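Side-chain contacts in polyguluronate lyase (Corynebacterium sp., PDB 1UAI), which probably cleaves the poly(alpha-L-guluronate) blocks of alginate by beta-elimination, working from a jellyroll beta-sandwich: residues A116-H119 with V125-F128; G160-S165 with I169-N174; L75-D80 with A86-T91; I137-D142 with T179-T184; D37-A40 with W44-V47. One frame throughout, in Å; residues are numbered along the deposited sequence.

Contact 1. Residues A116-H119 with V125-F128; sequences AQIH and VTVF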
# COMPACT_ATOMS: atom_id res chain seq x y z
N ALA A 116 -0.74 0.49 -3.41
CA ALA A 116 -1.87 1.23 -2.87
C ALA A 116 -3.13 0.45 -3.19
O ALA A 116 -3.19 -0.25 -4.20
CB ALA A 116 -1.95 2.62 -3.48
N GLN A 117 -4.13 0.55 -2.33
CA GLN A 117 -5.36 -0.16 -2.59
C GLN A 117 -6.60 0.34 -1.89
O GLN A 117 -6.55 1.20 -1.00
CB GLN A 117 -5.19 -1.66 -2.30
CG GLN A 117 -4.26 -2.04 -1.14
CD GLN A 117 -4.34 -3.52 -0.75
OE1 GLN A 117 -3.48 -4.04 -0.03
NE2 GLN A 117 -5.38 -4.21 -1.20
N ILE A 118 -7.72 -0.18 -2.37
CA ILE A 118 -9.02 0.02 -1.76
C ILE A 118 -9.33 -1.43 -1.43
O ILE A 118 -9.22 -2.31 -2.29
CB ILE A 118 -10.12 0.55 -2.71
CG1 ILE A 118 -9.86 2.02 -3.05
CG2 ILE A 118 -11.49 0.40 -2.04
CD1 ILE A 118 -10.87 2.60 -4.01
N HIS A 119 -9.68 -1.68 -0.17
CA HIS A 119 -9.97 -3.02 0.30
C HIS A 119 -11.30 -2.92 1.05
O HIS A 119 -11.65 -1.84 1.53
CB HIS A 119 -8.85 -3.46 1.25
CG HIS A 119 -8.77 -4.93 1.49
ND1 HIS A 119 -9.72 -5.62 2.22
CD2 HIS A 119 -7.85 -5.84 1.11
CE1 HIS A 119 -9.37 -6.90 2.29
NE2 HIS A 119 -8.24 -7.06 1.62
N VAL A 125 -10.32 -4.57 -3.58
CA VAL A 125 -11.28 -4.12 -4.58
C VAL A 125 -10.56 -3.68 -5.85
O VAL A 125 -10.92 -4.10 -6.95
CB VAL A 125 -12.13 -2.96 -4.02
CG1 VAL A 125 -13.14 -2.49 -5.05
CG2 VAL A 125 -12.84 -3.42 -2.75
N THR A 126 -9.56 -2.83 -5.69
CA THR A 126 -8.76 -2.34 -6.81
C THR A 126 -7.45 -1.84 -6.21
O THR A 126 -7.46 -1.18 -5.16
CB THR A 126 -9.47 -1.21 -7.59
OG1 THR A 126 -8.58 -0.68 -8.57
CG2 THR A 126 -9.93 -0.10 -6.66
N VAL A 127 -6.34 -2.17 -6.85
CA VAL A 127 -5.03 -1.76 -6.34
C VAL A 127 -4.09 -1.36 -7.47
O VAL A 127 -4.34 -1.65 -8.65
CB VAL A 127 -4.35 -2.93 -5.55
CG1 VAL A 127 -5.37 -3.66 -4.70
CG2 VAL A 127 -3.68 -3.91 -6.51
N PHE A 128 -3.01 -0.67 -7.10
CA PHE A 128 -1.96 -0.27 -8.04
C PHE A 128 -0.96 -1.41 -7.89
O PHE A 128 -0.36 -1.60 -6.83
CB PHE A 128 -1.32 1.06 -7.62
CG PHE A 128 -2.10 2.27 -8.05
CD1 PHE A 128 -1.61 3.10 -9.06
CD2 PHE A 128 -3.31 2.60 -7.45
CE1 PHE A 128 -2.31 4.24 -9.46
CE2 PHE A 128 -4.02 3.74 -7.84
CZ PHE A 128 -3.52 4.55 -8.85

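Contact 2. Residues G160-S165 with I169-N174; sequences GKFVVS and IKVYYN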
# COMPACT_ATOMS: atom_id res chain seq x y z
N GLY A 160 -0.97 8.87 -7.67
CA GLY A 160 -2.14 8.06 -7.89
C GLY A 160 -3.29 8.64 -7.11
O GLY A 160 -3.09 9.32 -6.10
N LYS A 161 -4.51 8.39 -7.57
CA LYS A 161 -5.68 8.88 -6.87
C LYS A 161 -6.88 7.97 -7.06
O LYS A 161 -7.14 7.49 -8.16
CB LYS A 161 -6.06 10.29 -7.33
CG LYS A 161 -7.27 10.87 -6.60
CD LYS A 161 -7.52 12.34 -6.91
CE LYS A 161 -7.96 12.55 -8.35
NZ LYS A 161 -8.32 13.97 -8.61
N PHE A 162 -7.58 7.73 -5.96
CA PHE A 162 -8.81 6.94 -5.96
C PHE A 162 -9.90 7.92 -5.54
O PHE A 162 -9.73 8.65 -4.56
CB PHE A 162 -8.81 5.85 -4.89
CG PHE A 162 -7.91 4.68 -5.17
CD1 PHE A 162 -8.17 3.80 -6.21
CD2 PHE A 162 -6.85 4.41 -4.30
CE1 PHE A 162 -7.40 2.65 -6.38
CE2 PHE A 162 -6.07 3.27 -4.47
CZ PHE A 162 -6.34 2.39 -5.50
N VAL A 163 -11.01 7.95 -6.27
CA VAL A 163 -12.15 8.78 -5.89
C VAL A 163 -13.35 7.86 -5.97
O VAL A 163 -13.67 7.33 -7.03
CB VAL A 163 -12.37 9.98 -6.85
CG1 VAL A 163 -13.61 10.76 -6.40
CG2 VAL A 163 -11.16 10.89 -6.85
N VAL A 164 -13.99 7.63 -4.82
CA VAL A 164 -15.15 6.76 -4.76
C VAL A 164 -16.40 7.55 -4.42
O VAL A 164 -16.43 8.27 -3.42
CB VAL A 164 -14.97 5.65 -3.70
CG1 VAL A 164 -16.11 4.64 -3.81
CG2 VAL A 164 -13.62 4.96 -3.88
N SER A 165 -17.42 7.42 -5.26
CA SER A 165 -18.69 8.10 -5.04
C SER A 165 -19.72 7.55 -6.02
O SER A 165 -19.37 7.09 -7.10
CB SER A 165 -18.53 9.61 -5.25
OG SER A 165 -18.18 9.91 -6.59
N ILE A 169 -15.76 3.81 -8.72
CA ILE A 169 -14.41 4.11 -8.29
C ILE A 169 -13.65 4.63 -9.51
O ILE A 169 -13.51 3.93 -10.51
CB ILE A 169 -13.67 2.85 -7.78
CG1 ILE A 169 -14.42 2.23 -6.60
CG2 ILE A 169 -12.24 3.22 -7.38
CD1 ILE A 169 -13.84 0.89 -6.15
N LYS A 170 -13.18 5.87 -9.43
CA LYS A 170 -12.41 6.48 -10.50
C LYS A 170 -10.95 6.40 -10.06
O LYS A 170 -10.61 6.84 -8.96
CB LYS A 170 -12.80 7.95 -10.68
CG LYS A 170 -14.25 8.17 -11.10
CD LYS A 170 -14.48 7.78 -12.54
CE LYS A 170 -15.85 8.21 -13.01
NZ LYS A 170 -16.02 7.98 -14.48
N VAL A 171 -10.09 5.83 -10.90
CA VAL A 171 -8.68 5.69 -10.57
C VAL A 171 -7.82 6.49 -11.53
O VAL A 171 -7.93 6.33 -12.75
CB VAL A 171 -8.25 4.20 -10.61
CG1 VAL A 171 -6.88 4.04 -9.99
CG2 VAL A 171 -9.28 3.35 -9.88
N TYR A 172 -6.97 7.35 -10.98
CA TYR A 172 -6.11 8.24 -11.76
C TYR A 172 -4.62 7.96 -11.58
O TYR A 172 -4.19 7.53 -10.51
CB TYR A 172 -6.37 9.69 -11.37
CG TYR A 172 -7.80 10.14 -11.51
CD1 TYR A 172 -8.22 10.85 -12.63
CD2 TYR A 172 -8.74 9.84 -10.52
CE1 TYR A 172 -9.55 11.26 -12.77
CE2 TYR A 172 -10.07 10.24 -10.65
CZ TYR A 172 -10.46 10.95 -11.77
OH TYR A 172 -11.77 11.34 -11.92
N TYR A 173 -3.86 8.25 -12.63
CA TYR A 173 -2.40 8.10 -12.64
C TYR A 173 -1.89 9.40 -13.25
O TYR A 173 -2.20 9.72 -14.40
CB TYR A 173 -2.00 6.91 -13.50
CG TYR A 173 -0.51 6.78 -13.75
CD1 TYR A 173 0.35 6.26 -12.79
CD2 TYR A 173 0.03 7.15 -14.99
CE1 TYR A 173 1.71 6.09 -13.06
CE2 TYR A 173 1.38 6.99 -15.27
CZ TYR A 173 2.21 6.46 -14.30
OH TYR A 173 3.55 6.26 -14.60
N ASN A 174 -1.13 10.16 -12.47
CA ASN A 174 -0.60 11.45 -12.89
C ASN A 174 -1.69 12.34 -13.50
O ASN A 174 -1.49 12.99 -14.53
CB ASN A 174 0.57 11.27 -13.86
CG ASN A 174 1.81 10.75 -13.17
OD1 ASN A 174 1.97 10.92 -11.96
ND2 ASN A 174 2.70 10.12 -13.92

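Contact 3. Residues L75-D80 with A86-T91; sequences LREMTD and ASWSAT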
# COMPACT_ATOMS: atom_id res chain seq x y z
N LEU A 75 0.39 0.65 5.33
CA LEU A 75 -0.51 1.43 6.17
C LEU A 75 -1.95 1.01 5.91
O LEU A 75 -2.33 0.71 4.77
CB LEU A 75 -0.35 2.92 5.87
CG LEU A 75 1.04 3.52 6.09
CD1 LEU A 75 1.07 4.95 5.56
CD2 LEU A 75 1.39 3.48 7.57
N ARG A 76 -2.75 0.99 6.98
CA ARG A 76 -4.16 0.61 6.92
C ARG A 76 -4.95 1.80 7.47
O ARG A 76 -4.69 2.27 8.58
CB ARG A 76 -4.37 -0.63 7.79
CG ARG A 76 -5.70 -1.35 7.61
CD ARG A 76 -6.86 -0.68 8.33
NE ARG A 76 -7.97 -1.62 8.45
CZ ARG A 76 -9.25 -1.29 8.36
NH1 ARG A 76 -10.18 -2.24 8.48
NH2 ARG A 76 -9.61 -0.03 8.15
N GLU A 77 -5.91 2.29 6.69
CA GLU A 77 -6.69 3.45 7.08
C GLU A 77 -7.46 3.32 8.39
O GLU A 77 -8.20 2.35 8.60
CB GLU A 77 -7.67 3.83 5.96
CG GLU A 77 -8.32 5.19 6.17
CD GLU A 77 -9.53 5.42 5.28
OE1 GLU A 77 -9.83 4.57 4.42
OE2 GLU A 77 -10.19 6.47 5.45
N MET A 78 -7.30 4.31 9.25
CA MET A 78 -7.99 4.35 10.53
C MET A 78 -8.78 5.66 10.56
O MET A 78 -8.79 6.42 9.59
CB MET A 78 -6.99 4.32 11.68
CG MET A 78 -6.08 3.10 11.69
SD MET A 78 -6.93 1.54 12.02
CE MET A 78 -7.05 1.60 13.82
N THR A 79 -9.46 5.92 11.67
CA THR A 79 -10.24 7.14 11.81
C THR A 79 -10.33 7.53 13.28
O THR A 79 -9.94 6.75 14.16
CB THR A 79 -11.65 6.96 11.21
OG1 THR A 79 -12.31 8.23 11.17
CG2 THR A 79 -12.48 5.99 12.04
N ASP A 80 -10.82 8.73 13.54
CA ASP A 80 -10.96 9.26 14.90
C ASP A 80 -9.62 9.27 15.63
O ASP A 80 -9.46 8.66 16.68
CB ASP A 80 -11.98 8.43 15.69
CG ASP A 80 -12.24 8.99 17.08
OD1 ASP A 80 -12.42 10.22 17.20
OD2 ASP A 80 -12.26 8.20 18.05
N ALA A 86 -11.10 2.37 9.73
CA ALA A 86 -11.94 3.11 8.81
C ALA A 86 -12.84 2.12 8.08
O ALA A 86 -12.43 0.98 7.81
CB ALA A 86 -11.10 3.89 7.82
N SER A 87 -14.05 2.56 7.77
CA SER A 87 -15.03 1.75 7.07
C SER A 87 -16.01 2.71 6.42
O SER A 87 -16.77 3.38 7.12
CB SER A 87 -15.77 0.84 8.05
OG SER A 87 -16.79 0.11 7.39
N TRP A 88 -16.00 2.80 5.09
CA TRP A 88 -16.90 3.71 4.42
C TRP A 88 -17.65 3.12 3.23
O TRP A 88 -17.25 2.10 2.65
CB TRP A 88 -16.17 5.00 4.00
CG TRP A 88 -14.77 4.79 3.49
CD1 TRP A 88 -13.62 4.82 4.22
CD2 TRP A 88 -14.38 4.52 2.14
NE1 TRP A 88 -12.54 4.58 3.41
CE2 TRP A 88 -12.98 4.39 2.13
CE3 TRP A 88 -15.09 4.36 0.94
CZ2 TRP A 88 -12.26 4.11 0.96
CZ3 TRP A 88 -14.38 4.09 -0.22
CH2 TRP A 88 -12.97 3.96 -0.20
N SER A 89 -18.74 3.80 2.89
CA SER A 89 -19.62 3.41 1.81
C SER A 89 -19.16 3.86 0.43
O SER A 89 -18.52 4.90 0.29
CB SER A 89 -21.02 3.98 2.08
OG SER A 89 -21.86 3.87 0.95
N ALA A 90 -19.50 3.08 -0.59
CA ALA A 90 -19.15 3.42 -1.96
C ALA A 90 -20.34 4.12 -2.64
O ALA A 90 -20.19 4.69 -3.72
CB ALA A 90 -18.76 2.17 -2.73
N THR A 91 -21.50 4.07 -1.99
CA THR A 91 -22.72 4.67 -2.54
C THR A 91 -23.20 5.93 -1.81
O THR A 91 -24.19 6.55 -2.21
CB THR A 91 -23.88 3.65 -2.54
OG1 THR A 91 -24.10 3.18 -1.21
CG2 THR A 91 -23.55 2.48 -3.45
O HOH W 1 -12.95 -1.70 8.10

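Contact 4. Residues I137-D142 with T179-T184; sequences ITKGDD and TTISHT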
# COMPACT_ATOMS: atom_id res chain seq x y z
N ILE A 137 -3.86 -1.28 -12.85
CA ILE A 137 -4.89 -0.93 -11.89
C ILE A 137 -5.72 -2.21 -11.99
O ILE A 137 -6.19 -2.58 -13.07
CB ILE A 137 -5.77 0.26 -12.32
CG1 ILE A 137 -4.93 1.53 -12.44
CG2 ILE A 137 -6.90 0.45 -11.30
CD1 ILE A 137 -4.14 1.86 -11.20
N THR A 138 -5.87 -2.89 -10.86
CA THR A 138 -6.60 -4.15 -10.84
C THR A 138 -8.09 -3.95 -10.56
O THR A 138 -8.54 -2.85 -10.25
CB THR A 138 -6.04 -5.06 -9.75
OG1 THR A 138 -6.35 -4.50 -8.46
CG2 THR A 138 -4.53 -5.20 -9.88
N LYS A 139 -8.84 -5.04 -10.69
CA LYS A 139 -10.26 -5.06 -10.41
C LYS A 139 -10.54 -6.44 -9.84
O LYS A 139 -10.57 -7.42 -10.57
CB LYS A 139 -11.11 -4.84 -11.67
CG LYS A 139 -12.61 -4.84 -11.38
CD LYS A 139 -13.43 -4.70 -12.65
CE LYS A 139 -14.92 -4.73 -12.34
NZ LYS A 139 -15.33 -6.01 -11.70
N GLY A 140 -10.72 -6.50 -8.53
CA GLY A 140 -10.96 -7.79 -7.90
C GLY A 140 -9.81 -8.73 -8.20
O GLY A 140 -8.64 -8.35 -8.07
N ASP A 141 -10.13 -9.95 -8.62
CA ASP A 141 -9.10 -10.94 -8.92
C ASP A 141 -8.39 -10.73 -10.25
O ASP A 141 -7.47 -11.47 -10.58
CB ASP A 141 -9.70 -12.35 -8.89
CG ASP A 141 -10.28 -12.71 -7.54
OD1 ASP A 141 -9.62 -12.44 -6.52
OD2 ASP A 141 -11.40 -13.26 -7.51
N ASP A 142 -8.83 -9.74 -11.03
CA ASP A 142 -8.19 -9.48 -12.32
C ASP A 142 -6.99 -8.57 -12.11
O ASP A 142 -7.13 -7.34 -12.04
CB ASP A 142 -9.18 -8.83 -13.29
CG ASP A 142 -8.61 -8.70 -14.70
OD1 ASP A 142 -7.41 -9.00 -14.89
OD2 ASP A 142 -9.36 -8.30 -15.61
N THR A 179 -9.33 4.18 -15.25
CA THR A 179 -10.47 3.29 -15.30
C THR A 179 -11.53 3.70 -14.29
O THR A 179 -11.23 4.40 -13.32
CB THR A 179 -10.05 1.83 -14.99
OG1 THR A 179 -11.16 0.95 -15.17
CG2 THR A 179 -9.55 1.71 -13.55
N THR A 180 -12.76 3.28 -14.55
CA THR A 180 -13.88 3.55 -13.66
C THR A 180 -14.45 2.17 -13.36
O THR A 180 -14.84 1.44 -14.28
CB THR A 180 -14.95 4.43 -14.32
OG1 THR A 180 -14.38 5.70 -14.66
CG2 THR A 180 -16.12 4.65 -13.37
N ILE A 181 -14.48 1.81 -12.08
CA ILE A 181 -14.95 0.50 -11.65
C ILE A 181 -16.24 0.59 -10.85
O ILE A 181 -16.34 1.38 -9.91
CB ILE A 181 -13.87 -0.19 -10.80
CG1 ILE A 181 -12.62 -0.42 -11.65
CG2 ILE A 181 -14.40 -1.51 -10.24
CD1 ILE A 181 -11.41 -0.89 -10.86
N SER A 182 -17.23 -0.21 -11.23
CA SER A 182 -18.50 -0.23 -10.52
C SER A 182 -18.27 -0.96 -9.20
O SER A 182 -17.72 -2.07 -9.17
CB SER A 182 -19.57 -0.96 -11.34
OG SER A 182 -19.85 -0.25 -12.54
N HIS A 183 -18.69 -0.34 -8.10
CA HIS A 183 -18.51 -0.92 -6.77
C HIS A 183 -19.56 -0.31 -5.85
O HIS A 183 -19.59 0.90 -5.66
CB HIS A 183 -17.11 -0.60 -6.27
CG HIS A 183 -16.76 -1.24 -4.96
ND1 HIS A 183 -16.69 -2.60 -4.80
CD2 HIS A 183 -16.46 -0.70 -3.76
CE1 HIS A 183 -16.35 -2.88 -3.55
NE2 HIS A 183 -16.21 -1.74 -2.90
N THR A 184 -20.41 -1.15 -5.27
CA THR A 184 -21.48 -0.66 -4.40
C THR A 184 -21.46 -1.15 -2.96
O THR A 184 -22.30 -0.76 -2.16
CB THR A 184 -22.86 -1.00 -5.00
OG1 THR A 184 -22.97 -2.43 -5.14
CG2 THR A 184 -23.03 -0.35 -6.36
O HOH W 2 -17.98 -4.08 -11.02

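Contact 5. Residues D37-A40 with W44-V47; sequences DTFA and WFQV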
# COMPACT_ATOMS: atom_id res chain seq x y z
N ASP A 37 3.44 7.37 16.27
CA ASP A 37 4.02 8.70 16.08
C ASP A 37 5.53 8.74 16.24
O ASP A 37 6.20 9.60 15.66
CB ASP A 37 3.37 9.70 17.05
CG ASP A 37 3.74 11.13 16.74
OD1 ASP A 37 3.50 11.58 15.60
OD2 ASP A 37 4.27 11.82 17.64
N THR A 38 6.08 7.83 17.04
CA THR A 38 7.53 7.78 17.23
C THR A 38 8.04 6.36 17.03
O THR A 38 8.89 5.88 17.79
CB THR A 38 7.95 8.31 18.63
OG1 THR A 38 7.19 7.65 19.65
CG2 THR A 38 7.70 9.81 18.72
N PHE A 39 7.53 5.69 16.00
CA PHE A 39 7.92 4.32 15.68
C PHE A 39 8.63 4.20 14.35
O PHE A 39 8.26 4.84 13.36
CB PHE A 39 6.69 3.41 15.64
CG PHE A 39 7.01 2.00 15.20
CD1 PHE A 39 7.68 1.14 16.06
CD2 PHE A 39 6.70 1.56 13.92
CE1 PHE A 39 8.03 -0.15 15.65
CE2 PHE A 39 7.05 0.28 13.50
CZ PHE A 39 7.72 -0.58 14.37
N ALA A 40 9.66 3.36 14.33
CA ALA A 40 10.42 3.09 13.12
C ALA A 40 11.11 1.75 13.30
O ALA A 40 11.48 1.38 14.41
CB ALA A 40 11.46 4.18 12.86
N TRP A 44 12.32 -2.10 7.14
CA TRP A 44 10.93 -2.29 6.76
C TRP A 44 10.00 -1.09 6.78
O TRP A 44 9.10 -0.99 5.94
CB TRP A 44 10.31 -3.39 7.63
CG TRP A 44 11.28 -4.47 7.99
CD1 TRP A 44 11.70 -4.81 9.25
CD2 TRP A 44 12.00 -5.32 7.09
NE1 TRP A 44 12.64 -5.81 9.18
CE2 TRP A 44 12.84 -6.14 7.87
CE3 TRP A 44 12.03 -5.45 5.69
CZ2 TRP A 44 13.69 -7.10 7.30
CZ3 TRP A 44 12.87 -6.40 5.13
CH2 TRP A 44 13.70 -7.21 5.93
N PHE A 45 10.19 -0.19 7.73
CA PHE A 45 9.34 0.98 7.88
C PHE A 45 10.19 2.07 8.52
O PHE A 45 10.37 2.11 9.73
CB PHE A 45 8.15 0.63 8.78
CG PHE A 45 7.22 1.77 9.04
CD1 PHE A 45 6.45 2.31 8.01
CD2 PHE A 45 7.08 2.29 10.32
CE1 PHE A 45 5.56 3.35 8.26
CE2 PHE A 45 6.20 3.34 10.58
CZ PHE A 45 5.44 3.87 9.54
N GLN A 46 10.71 2.97 7.69
CA GLN A 46 11.60 4.02 8.16
C GLN A 46 11.58 5.20 7.21
O GLN A 46 11.06 5.12 6.11
CB GLN A 46 13.03 3.48 8.20
CG GLN A 46 13.54 3.10 6.81
CD GLN A 46 15.03 2.82 6.77
OE1 GLN A 46 15.48 1.74 7.14
NE2 GLN A 46 15.80 3.81 6.32
N VAL A 47 12.14 6.32 7.66
CA VAL A 47 12.26 7.48 6.79
C VAL A 47 13.38 7.05 5.84
O VAL A 47 14.32 6.38 6.26
CB VAL A 47 12.72 8.74 7.56
CG1 VAL A 47 12.99 9.88 6.58
CG2 VAL A 47 11.65 9.15 8.56

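Contact 1. Residues A116-H119 with V125-F128
A116 meets F128 through both backbone and side chain. Its carbonyl oxygen takes the F128 N-H at 2.9 Å, and its CB lies 4.2 Å from CD2 of the F128 ring. Q117 follows, in a non-hydrogen-bonded pair with V127; both residues direct their side chains to the opposite face of the sheet from A116. At I118 the pairing becomes irregular. Its N-H binds T126 O at 3.0 Å, but its own oxygen serves two donors: V125 N at 2.8 Å and, weakly, T126 N at 3.5 Å. V125 and T126 thus share one partner, which makes a classic beta bulge. The I118 side chain answers to both: CG2, anti to the backbone N, comes within 4.0 Å of V125 CB, while CD1 rests 3.9 Å from T126 CG2. H119 ends the segment with its CB directed away from V125. The strand carries the Q-I-H sequence typical of family 7 alginate lyases, consistent with a place beside the substrate groove. On one flank, Q117 and H119 pair with strand 189-192; on the other, T126 OG1 bonds to T138 O of strand 134-139. I118, T126 and F128 face strands 158-165 and 168-173 of the second sheet.

Contact 2. Residues G160-S165 with I169-N174
K161 and Y172 sit abreast on the outer face of a hairpin, and the lysine traces the contact atom by atom. CB starts 4.1 Å from Y172 CB. CG is anti to the backbone N and carries the chain outward beside the tyrosine; at CD the chain bends (chi3 68°), which swings CE over one face of the ring, 3.6 Å from CD2, in a CH-pi contact. NZ ends nearly above the ring centre, 4.7 Å from the centroid and 13° off the normal, a cation-pi pair. Two residues along from the lysine, V163 CG2 comes within 4.0 Å of Y172 CE2. Beneath these side chains runs regular antiparallel pairing: K161 with Y172 and V163 with K170 are hydrogen-bonded pairs, part of the seven-stranded sheet of the jellyroll sandwich. On the inner face the touching side chains are apolar. There the edge of the F162 ring receives V171 CG2, 3.9 Å from CD1, and V164 CG2 touches I169 CG1 at 3.9 Å. F162 also meets F128 of the other sheet edge to face. K170 bends at its second torsion (chi2 -73°), and its ammonium is bound by T180 OG1 on strand 176-182.

Contact 3. Residues L75-D80 with A86-T91
E77 and A86 join the strand 75-79 to the segment 86-91 through a backbone bond, A86 N to E77 O at 3.1 Å. The CA atoms of M78 and A86 come within 4.5 Å; beyond that point the second segment, which has no regular structure, leaves the strand. R76 reinforces the junction. Its chain bends at chi2 (-79°), bringing NH2 3.0 Å from A86 O, on a lone pair and in the guanidinium plane, while the same nitrogen also donates to E77 O. That oxygen is therefore gripped twice. A water completes the pattern, accepting from R76 NH1 and donating to A86 O. The extended E77 side chain runs past A86, its CD 3.4 Å from A86 CB, and offers OE1 to W88 NE1. This bond is short (2.9 Å) and almost straight (175°), made on the syn side of the carboxylate and in the plane of the indole, although the two flat groups are turned 51° apart. E77 has further partners: F190 N at OE1 and H223 NE2 at OE2 hold the buried carboxylate in place. R76 makes a cation-pi contact with Y189. The strand bears the R-S-E-L-R sequence characteristic of family 7 alginate lyases, and in this enzyme E77, just after it, ties the loop carrying W88 to the jellyroll sheet.

Contact 4. Residues I137-D142 with T179-T184
I137 and T179 touch through one methyl each, CG2 to CG2, at 3.7 Å. The two side chains come from facing strands and slide past one another in opposite directions, as in the interior of a beta-sandwich. In I137 the CG2 branch is anti to the backbone N, which leaves it for the threonine while CG1 and CD1 turn away. T179 puts its methyl between the backbone N and the carbonyl carbon and its hydroxyl anti to N (chi1 -174°); OG1 thereby bonds to H145 NE2 while CG2 serves the apolar contact. One turn of the zigzag further on, K139 and I181 overlap in the same way, their side chains oppositely directed. The lysine is fully extended through its first three torsions and bends only at the last (chi4 -60°), so that a long aliphatic stem lies along the isoleucine: CG and CE are both 3.9 Å from I181 CG2, and CB is 4.0 Å from I181 CD1. That same CD1 also approaches T138 O, at 3.5 Å. The lysine tip has a weak bond of 3.3 Å from NZ to a water that donates to S182 O, and no direct hydrogen bond joins the segments. Past K139 the chain reverses in a type II' turn ending at D142, where G140 takes the positive phi such turns require. Strand 134-139 lies between strands 124-131 and 144-149 in one sheet; strand 176-182 is the outermost of the other, next to 168-173. The segments 137-139 and 179-182 run nearly parallel, 19° apart, with axes 9.1 Å apart at closest.

Contact 5. Residues D37-A40 with W44-V47
F39 and F45 meet rim to rim with neither ring over the face of the other, although their planes are only 21° apart. The centroids are 6.0 Å from each other, too displaced for an offset stack, and the touching is done by one side of each ring: F39 CD2 lies 3.7 Å from F45 CD2 and 3.8 Å from F45 CE2. Both phenylalanines place CG anti to the backbone N (chi1 175° in F39), which extends the rings away from their chains until the rims come together. F45 reaches the backbone of the first segment as well, its CE2 lying 3.8 Å from F39 O. A second point of approach involves the main chain: A40 CA stands 3.5 Å from F45 O, a CA-H...O contact, and the A40 methyl is 3.9 Å from the same oxygen. Where a hairpin would exchange N-H...O bonds, none crosses between these segments. F39 and A40 lie in a loop, while the second segment enters strand 45-47, at the border of the seven-stranded sheet, and pairs there with strand 54-59 through W44 and Q46. The F45 ring is buried between the sheets, against V18 and L20 of strand 16-20 and the ring of F56; F39 shares L20 with it. With aromatic rims, a methyl and one CA-H...O approach as its chemistry, the contact probably depends on close fit and burial of apolar surface more than on directional bonding.

Contacts 1, 2 and 4 form one continuous core at one end of the sandwich. F128 of contact 1 packs on contact 2 (its CZ is 3.6 Å from V171 CG1) and on I137 of contact 4; contacts 2 and 4 share neighbouring strands through I169 N and I181 O, 2.8 Å apart. Contact 3 borders this core: W88 CZ3 lies 3.8 Å from V164 CG2, and A90 CB meets H183 O. Contact 5 stands far off, its centre about 31 Å from that of contact 4, and is linked to contact 3 through L75 and F45. Contact 1 and the strand 75-79 of contact 3 belong to the sheet that carries the family's sequence motifs, probably the substrate-binding side.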